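Local atomic coordinates of thymidylate synthase ThyX (Streptomyces cacaoi subsp. asoensis, PDB entry 4P5A), a protein that probably methylates UMP and dUMP in an FAD-dependent reaction using methylenetetrahydrofolate as methyl donor, as in ThyX thymidylate synthases. Residues I12-V26 with Q215-T227. Residues are numbered along the deposited sequence; the frame is centred on the assembly and turned at random.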
ATOM      1  N   ILE B  12     -13.397  23.866 -10.515  1.00 16.49           N
ATOM      2  CA  ILE B  12     -12.494  22.772 -10.183  1.00 18.29           C
ATOM      3  C   ILE B  12     -12.771  21.784 -11.271  1.00 18.07           C
ATOM      4  O   ILE B  12     -13.947  21.451 -11.486  1.00 20.62           O
ATOM      5  CB  ILE B  12     -13.005  22.131  -8.929  1.00 20.01           C
ATOM      6  CG1 ILE B  12     -13.029  23.083  -7.748  1.00 27.98           C
ATOM      7  CG2 ILE B  12     -12.032  21.024  -8.564  1.00 21.41           C
ATOM      8  CD1 ILE B  12     -11.783  23.375  -7.227  1.00 25.87           C
ATOM      9  N   THR B  13     -11.770  21.413 -12.031  1.00 17.29           N
ATOM     10  CA  THR B  13     -12.058  20.600 -13.214  1.00 17.66           C
ATOM     11  C   THR B  13     -11.424  19.226 -13.140  1.00 14.02           C
ATOM     12  O   THR B  13     -10.369  19.033 -12.543  1.00 13.35           O
ATOM     13  CB  THR B  13     -11.623  21.241 -14.470  1.00 20.09           C
ATOM     14  OG1 THR B  13     -10.244  21.251 -14.521  1.00 22.87           O
ATOM     15  CG2 THR B  13     -12.137  22.710 -14.591  1.00 24.59           C
ATOM     16  N   VAL B  14     -12.127  18.275 -13.695  1.00 12.37           N
ATOM     17  CA  VAL B  14     -11.729  16.843 -13.711  1.00 11.25           C
ATOM     18  C   VAL B  14     -12.050  16.380 -15.133  1.00 12.07           C
ATOM     19  O   VAL B  14     -13.194  16.598 -15.666  1.00 12.58           O
ATOM     20  CB  VAL B  14     -12.568  16.025 -12.732  1.00 14.40           C
ATOM     21  CG1 VAL B  14     -12.362  14.561 -12.967  1.00 13.21           C
ATOM     22  CG2 VAL B  14     -12.228  16.381 -11.256  1.00 13.15           C
ATOM     23  N   GLU B  15     -11.049  15.807 -15.790  1.00 12.25           N
ATOM     24  CA  GLU B  15     -11.311  15.176 -17.130  1.00 14.63           C
ATOM     25  C   GLU B  15     -10.814  13.773 -17.055  1.00 12.68           C
ATOM     26  O   GLU B  15      -9.718  13.552 -16.613  1.00 13.66           O
ATOM     27  CB  GLU B  15     -10.521  15.909 -18.226  1.00 16.11           C
ATOM     28  CG  GLU B  15     -10.982  17.391 -18.384  1.00 23.91           C
ATOM     29  CD  GLU B  15      -9.896  18.277 -19.047  1.00 36.72           C
ATOM     30  OE1 GLU B  15      -9.713  19.429 -18.545  1.00 39.24           O
ATOM     31  OE2 GLU B  15      -9.218  17.765 -20.014  1.00 38.74           O
ATOM     32  N   LEU B  16     -11.543  12.824 -17.672  1.00 11.59           N
ATOM     33  CA  LEU B  16     -10.977  11.465 -17.763  1.00 12.27           C
ATOM     34  C   LEU B  16      -9.981  11.413 -18.979  1.00 15.79           C
ATOM     35  O   LEU B  16     -10.341  11.722 -20.146  1.00 18.24           O
ATOM     36  CB  LEU B  16     -12.135  10.454 -17.972  1.00 12.56           C
ATOM     37  CG  LEU B  16     -11.674   9.009 -18.180  1.00 13.79           C
ATOM     38  CD1 LEU B  16     -11.254   8.470 -16.801  1.00 10.73           C
ATOM     39  CD2 LEU B  16     -12.899   8.152 -18.657  1.00 17.91           C
ATOM     40  N   VAL B  17      -8.722  11.164 -18.713  1.00 13.61           N
ATOM     41  CA  VAL B  17      -7.625  11.149 -19.703  1.00 16.04           C
ATOM     42  C   VAL B  17      -7.637   9.811 -20.375  1.00 18.15           C
ATOM     43  O   VAL B  17      -7.449   9.736 -21.594  1.00 15.48           O
ATOM     44  CB  VAL B  17      -6.225  11.257 -18.990  1.00 18.67           C
ATOM     45  CG1 VAL B  17      -5.023  10.971 -19.953  1.00 25.83           C
ATOM     46  CG2 VAL B  17      -6.071  12.508 -18.233  1.00 23.32           C
ATOM     47  N   ASP B  18      -7.790   8.726 -19.623  1.00 13.97           N
ATOM     48  CA  ASP B  18      -7.803   7.451 -20.251  1.00 18.74           C
ATOM     49  C   ASP B  18      -8.389   6.471 -19.293  1.00 16.97           C
ATOM     50  O   ASP B  18      -8.498   6.770 -18.108  1.00 13.94           O
ATOM     51  CB  ASP B  18      -6.347   6.994 -20.509  1.00 21.46           C
ATOM     52  CG  ASP B  18      -6.302   5.804 -21.477  1.00 30.42           C
ATOM     53  OD1 ASP B  18      -7.298   5.593 -22.261  1.00 35.11           O
ATOM     54  OD2 ASP B  18      -5.305   5.039 -21.379  1.00 45.68           O
ATOM     55  N   SER B  19      -8.759   5.293 -19.757  1.00 17.91           N
ATOM     56  CA  SER B  19      -9.197   4.283 -18.786  1.00 16.93           C
ATOM     57  C   SER B  19      -9.162   2.922 -19.398  1.00 18.29           C
ATOM     58  O   SER B  19      -9.118   2.783 -20.692  1.00 15.89           O
ATOM     59  CB  SER B  19     -10.655   4.557 -18.362  1.00 19.71           C
ATOM     60  OG  SER B  19     -11.565   4.569 -19.495  1.00 20.47           O
ATOM     61  N   SER B  20      -9.228   1.898 -18.556  1.00 16.56           N
ATOM     62  CA  SER B  20      -9.539   0.604 -19.059  1.00 16.61           C
ATOM     63  C   SER B  20     -10.377   0.013 -17.922  1.00 14.79           C
ATOM     64  O   SER B  20      -9.813  -0.558 -16.966  1.00 15.01           O
ATOM     65  CB  SER B  20      -8.238  -0.176 -19.254  1.00 19.00           C
ATOM     66  OG  SER B  20      -8.533  -1.500 -19.572  1.00 23.92           O
ATOM     67  N   ALA B  21     -11.663   0.281 -17.966  1.00 12.18           N
ATOM     68  CA  ALA B  21     -12.524  -0.134 -16.841  1.00 11.18           C
ATOM     69  C   ALA B  21     -13.897  -0.418 -17.317  1.00 13.21           C
ATOM     70  O   ALA B  21     -14.488   0.380 -18.139  1.00 14.56           O
ATOM     71  CB  ALA B  21     -12.627   0.970 -15.829  1.00 11.66           C
ATOM     72  N   SER B  22     -14.414  -1.558 -16.877  1.00 11.96           N
ATOM     73  CA  SER B  22     -15.797  -1.924 -17.276  1.00 11.67           C
ATOM     74  C   SER B  22     -16.327  -2.901 -16.244  1.00 11.15           C
ATOM     75  O   SER B  22     -15.561  -3.518 -15.498  1.00  9.61           O
ATOM     76  CB  SER B  22     -15.733  -2.634 -18.647  1.00 13.88           C
ATOM     77  OG  SER B  22     -15.056  -3.902 -18.521  1.00 14.90           O
ATOM     78  N   ASP B  23     -17.669  -3.085 -16.223  1.00  9.43           N
ATOM     79  CA  ASP B  23     -18.172  -4.070 -15.331  1.00  9.81           C
ATOM     80  C   ASP B  23     -17.759  -5.465 -15.668  1.00 10.50           C
ATOM     81  O   ASP B  23     -17.536  -6.286 -14.807  1.00 10.43           O
ATOM     82  CB  ASP B  23     -19.731  -3.995 -15.373  1.00 12.69           C
ATOM     83  CG  ASP B  23     -20.308  -2.613 -14.812  1.00 10.63           C
ATOM     84  OD1 ASP B  23     -21.186  -1.988 -15.478  1.00 10.16           O
ATOM     85  OD2 ASP B  23     -19.867  -2.132 -13.707  1.00 10.65           O
ATOM     86  N   LEU B  24     -17.624  -5.739 -16.970  1.00 10.92           N
ATOM     87  CA  LEU B  24     -17.153  -7.050 -17.379  1.00 14.15           C
ATOM     88  C   LEU B  24     -15.777  -7.387 -16.807  1.00 14.05           C
ATOM     89  O   LEU B  24     -15.528  -8.546 -16.482  1.00 15.26           O
ATOM     90  CB  LEU B  24     -17.099  -7.077 -18.895  1.00 16.02           C
ATOM     91  CG  LEU B  24     -16.371  -8.332 -19.370  1.00 21.54           C
ATOM     92  CD1 LEU B  24     -17.240  -9.637 -19.300  1.00 19.98           C
ATOM     93  CD2 LEU B  24     -15.706  -8.089 -20.769  1.00 25.99           C
ATOM     94  N   ALA B  25     -14.927  -6.384 -16.647  1.00 14.50           N
ATOM     95  CA  ALA B  25     -13.573  -6.666 -16.091  1.00 16.18           C
ATOM     96  C   ALA B  25     -13.669  -7.204 -14.656  1.00 15.41           C
ATOM     97  O   ALA B  25     -12.808  -7.984 -14.201  1.00 14.84           O
ATOM     98  CB  ALA B  25     -12.701  -5.309 -16.142  1.00 15.77           C
ATOM     99  N   VAL B  26     -14.692  -6.762 -13.922  1.00  9.88           N
ATOM    100  CA  VAL B  26     -14.874  -7.278 -12.548  1.00 10.47           C
ATOM    101  C   VAL B  26     -15.323  -8.704 -12.534  1.00 11.21           C
ATOM    102  O   VAL B  26     -14.858  -9.481 -11.737  1.00 11.89           O
ATOM    103  CB  VAL B  26     -15.961  -6.460 -11.849  1.00  9.19           C
ATOM    104  CG1 VAL B  26     -16.171  -6.906 -10.301  1.00 10.36           C
ATOM    105  CG2 VAL B  26     -15.610  -5.018 -11.912  1.00  9.53           C
ATOM    106  N   GLN B 215     -17.347  14.819  -9.913  1.00 10.16           N
ATOM    107  CA  GLN B 215     -17.055  14.733 -11.330  1.00 11.01           C
ATOM    108  C   GLN B 215     -16.408  13.398 -11.676  1.00  9.21           C
ATOM    109  O   GLN B 215     -16.610  12.875 -12.764  1.00  9.80           O
ATOM    110  CB  GLN B 215     -16.179  15.920 -11.762  1.00 11.24           C
ATOM    111  CG  GLN B 215     -16.903  17.299 -11.644  1.00 13.71           C
ATOM    112  CD  GLN B 215     -15.918  18.418 -12.081  1.00 17.88           C
ATOM    113  OE1 GLN B 215     -15.374  18.398 -13.197  1.00 19.83           O
ATOM    114  NE2 GLN B 215     -15.606  19.303 -11.169  1.00 22.06           N
ATOM    115  N   MET B 216     -15.548  12.909 -10.769  1.00  9.64           N
ATOM    116  CA  MET B 216     -14.958  11.619 -11.008  1.00  8.89           C
ATOM    117  C   MET B 216     -16.082  10.606 -11.070  1.00  9.29           C
ATOM    118  O   MET B 216     -16.061   9.656 -11.839  1.00  7.53           O
ATOM    119  CB  MET B 216     -13.976  11.262  -9.846  1.00  6.95           C
ATOM    120  CG  MET B 216     -12.695  12.046 -10.070  1.00  8.80           C
ATOM    121  SD  MET B 216     -11.646  11.697  -8.603  1.00 10.81           S
ATOM    122  CE  MET B 216     -10.094  12.494  -9.095  1.00  9.78           C
ATOM    123  N   GLU B 217     -16.982  10.663 -10.111  1.00  7.67           N
ATOM    124  CA  GLU B 217     -18.081   9.662 -10.047  1.00  8.69           C
ATOM    125  C   GLU B 217     -18.959   9.658 -11.285  1.00  8.33           C
ATOM    126  O   GLU B 217     -19.373   8.596 -11.753  1.00  9.57           O
ATOM    127  CB  GLU B 217     -18.936   9.935  -8.776  1.00  9.36           C
ATOM    128  CG  GLU B 217     -20.021   8.851  -8.588  1.00 10.10           C
ATOM    129  CD  GLU B 217     -20.689   8.872  -7.201  1.00 15.79           C
ATOM    130  OE1 GLU B 217     -20.276   9.663  -6.305  1.00 15.74           O
ATOM    131  OE2 GLU B 217     -21.597   8.042  -7.015  1.00 18.53           O
ATOM    132  N   THR B 218     -19.277  10.847 -11.747  1.00 10.49           N
ATOM    133  CA  THR B 218     -20.091  10.981 -12.980  1.00 11.12           C
ATOM    134  C   THR B 218     -19.378  10.323 -14.169  1.00 11.48           C
ATOM    135  O   THR B 218     -20.017   9.535 -14.941  1.00 12.72           O
ATOM    136  CB  THR B 218     -20.307  12.477 -13.274  1.00 11.11           C
ATOM    137  OG1 THR B 218     -21.161  13.022 -12.254  1.00 13.65           O
ATOM    138  CG2 THR B 218     -20.994  12.613 -14.730  1.00 14.28           C
ATOM    139  N   ALA B 219     -18.074  10.523 -14.274  1.00 11.16           N
ATOM    140  CA  ALA B 219     -17.308   9.835 -15.333  1.00 10.58           C
ATOM    141  C   ALA B 219     -17.298   8.320 -15.137  1.00 12.99           C
ATOM    142  O   ALA B 219     -17.506   7.528 -16.036  1.00 12.70           O
ATOM    143  CB  ALA B 219     -15.847  10.377 -15.455  1.00 11.24           C
ATOM    144  N   TRP B 220     -17.002   7.872 -13.925  1.00  9.47           N
ATOM    145  CA  TRP B 220     -16.901   6.452 -13.639  1.00  9.82           C
ATOM    146  C   TRP B 220     -18.275   5.750 -13.883  1.00  9.51           C
ATOM    147  O   TRP B 220     -18.335   4.623 -14.344  1.00  9.01           O
ATOM    148  CB  TRP B 220     -16.514   6.286 -12.174  1.00  8.19           C
ATOM    149  CG  TRP B 220     -16.579   4.864 -11.620  1.00  7.05           C
ATOM    150  CD1 TRP B 220     -15.994   3.729 -12.127  1.00  7.89           C
ATOM    151  CD2 TRP B 220     -17.315   4.457 -10.466  1.00  8.73           C
ATOM    152  NE1 TRP B 220     -16.259   2.671 -11.286  1.00  7.74           N
ATOM    153  CE2 TRP B 220     -17.068   3.069 -10.272  1.00 11.03           C
ATOM    154  CE3 TRP B 220     -18.104   5.144  -9.507  1.00 14.27           C
ATOM    155  CZ2 TRP B 220     -17.661   2.347  -9.230  1.00 10.72           C
ATOM    156  CZ3 TRP B 220     -18.633   4.451  -8.495  1.00 13.74           C
ATOM    157  CH2 TRP B 220     -18.418   3.061  -8.343  1.00 13.78           C
ATOM    158  N   ALA B 221     -19.371   6.459 -13.629  1.00 10.21           N
ATOM    159  CA  ALA B 221     -20.736   5.805 -13.759  1.00 11.06           C
ATOM    160  C   ALA B 221     -21.008   5.453 -15.203  1.00 11.73           C
ATOM    161  O   ALA B 221     -21.728   4.460 -15.481  1.00 11.18           O
ATOM    162  CB  ALA B 221     -21.783   6.751 -13.233  1.00 12.45           C
ATOM    163  N   LYS B 222     -20.375   6.184 -16.118  1.00 10.72           N
ATOM    164  CA  LYS B 222     -20.483   5.832 -17.559  1.00 11.93           C
ATOM    165  C   LYS B 222     -19.653   4.667 -17.913  1.00 13.90           C
ATOM    166  O   LYS B 222     -20.058   3.891 -18.804  1.00 13.69           O
ATOM    167  CB  LYS B 222     -20.081   7.056 -18.448  1.00 13.55           C
ATOM    168  CG  LYS B 222     -21.001   8.127 -18.337  1.00 21.08           C
ATOM    169  CD  LYS B 222     -20.346   9.441 -18.956  1.00 28.43           C
ATOM    170  CE  LYS B 222     -21.161  10.648 -18.437  1.00 37.13           C
ATOM    171  NZ  LYS B 222     -20.634  12.043 -18.815  1.00 43.24           N
ATOM    172  N   LEU B 223     -18.489   4.475 -17.259  1.00 10.22           N
ATOM    173  CA  LEU B 223     -17.679   3.325 -17.611  1.00 11.13           C
ATOM    174  C   LEU B 223     -18.150   2.037 -16.932  1.00 10.95           C
ATOM    175  O   LEU B 223     -17.986   0.945 -17.492  1.00 10.97           O
ATOM    176  CB  LEU B 223     -16.226   3.555 -17.074  1.00 11.09           C
ATOM    177  CG  LEU B 223     -15.629   4.835 -17.621  1.00 11.89           C
ATOM    178  CD1 LEU B 223     -14.173   4.986 -16.931  1.00 15.07           C
ATOM    179  CD2 LEU B 223     -15.347   4.608 -19.063  1.00 14.49           C
ATOM    180  N   MET B 224     -18.697   2.161 -15.693  1.00 10.12           N
ATOM    181  CA  MET B 224     -19.043   0.969 -14.935  1.00  6.98           C
ATOM    182  C   MET B 224     -20.390   1.171 -14.292  1.00  8.97           C
ATOM    183  O   MET B 224     -20.519   1.251 -13.076  1.00  7.90           O
ATOM    184  CB  MET B 224     -17.979   0.773 -13.823  1.00  8.68           C
ATOM    185  CG  MET B 224     -16.529   0.461 -14.495  1.00  7.93           C
ATOM    186  SD  MET B 224     -15.261   0.084 -13.199  1.00 10.02           S
ATOM    187  CE  MET B 224     -15.731  -1.505 -12.474  1.00 10.36           C
ATOM    188  N   PRO B 225     -21.413   1.230 -15.112  1.00  8.19           N
ATOM    189  CA  PRO B 225     -22.741   1.566 -14.563  1.00  7.79           C
ATOM    190  C   PRO B 225     -23.315   0.550 -13.607  1.00  7.31           C
ATOM    191  O   PRO B 225     -23.984   1.015 -12.617  1.00  8.70           O
ATOM    192  CB  PRO B 225     -23.634   1.702 -15.829  1.00  9.25           C
ATOM    193  CG  PRO B 225     -22.940   0.819 -16.890  1.00 11.06           C
ATOM    194  CD  PRO B 225     -21.424   0.974 -16.567  1.00 11.04           C
ATOM    195  N   VAL B 226     -23.064  -0.738 -13.775  1.00  7.63           N
ATOM    196  CA  VAL B 226     -23.700  -1.685 -12.844  1.00  8.65           C
ATOM    197  C   VAL B 226     -22.985  -1.565 -11.476  1.00  8.29           C
ATOM    198  O   VAL B 226     -23.634  -1.664 -10.422  1.00  9.43           O
ATOM    199  CB  VAL B 226     -23.516  -3.128 -13.417  1.00  9.11           C
ATOM    200  CG1 VAL B 226     -24.010  -4.231 -12.425  1.00 11.23           C
ATOM    201  CG2 VAL B 226     -24.228  -3.232 -14.817  1.00 12.95           C
ATOM    202  N   THR B 227     -21.655  -1.485 -11.524  1.00  7.48           N
ATOM    203  CA  THR B 227     -20.894  -1.260 -10.273  1.00  8.33           C
ATOM    204  C   THR B 227     -21.365   0.014  -9.558  1.00  7.69           C
ATOM    205  O   THR B 227     -21.507   0.042  -8.286  1.00  8.06           O
ATOM    206  CB  THR B 227     -19.348  -1.227 -10.578  1.00  6.31           C
ATOM    207  OG1 THR B 227     -19.011  -2.484 -11.108  1.00  8.65           O
ATOM    208  CG2 THR B 227     -18.571  -1.123  -9.173  1.00  7.65           C
TER
HETATM  209  O   HOH W   1     -19.064  -1.473 -18.202  1.00 12.73           O
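Asp23 grips the first turn of helix 225-233 with both carboxylate oxygens. Asp23 OD1 accepts from Val226 N at 2.8 Å, on its syn side though well out of the carboxylate plane. Asp23 OD2 takes two bonds from Thr227: the hydroxyl OG1 (2.8 Å) arrives nearly along the C-O axis, whereas the backbone N (2.9 Å) comes from above the plane. With CG beside its own backbone N (chi1 -65°), the carboxylate reaches across to this helix start, where the first amides of the helix and its dipole would probably stabilise its negative charge. A water bridges Asp23 N and Leu223 O.

Next to this polar clasp, Met224 SD lies against Ala21 CB, and the bend at chi3 (68°) swings Met224 CE to within 3.6 Å of Val26 CG2, the two side chains crossing at about a right angle. Leu223 CD1 meets Leu16 CD2 tip to tip at 3.8 Å and also touches Ser19. At the far end, the extended Gln215 clips the strand start: Gln215 NE2 donates to Ile12 O (2.7 Å, 166°) with that oxygen in its amide plane, and OE1 receives a weak bond from Val14 N. Val14 CG1 packs on Met216 CG.

Outward, Ser22 OG caps Ala25 N at the start of helix 23-30, Ile53 of helix 48-58 covers Asp23 and Thr227, and Met224 touches Ala183 of the predicted FAD site. The helix end 215-223 packs roughly parallel to strand 13-20, the edge strand within this chain of the antiparallel ThyX sheet, and Asp23 just beyond it binds the first amides of helix 225-233.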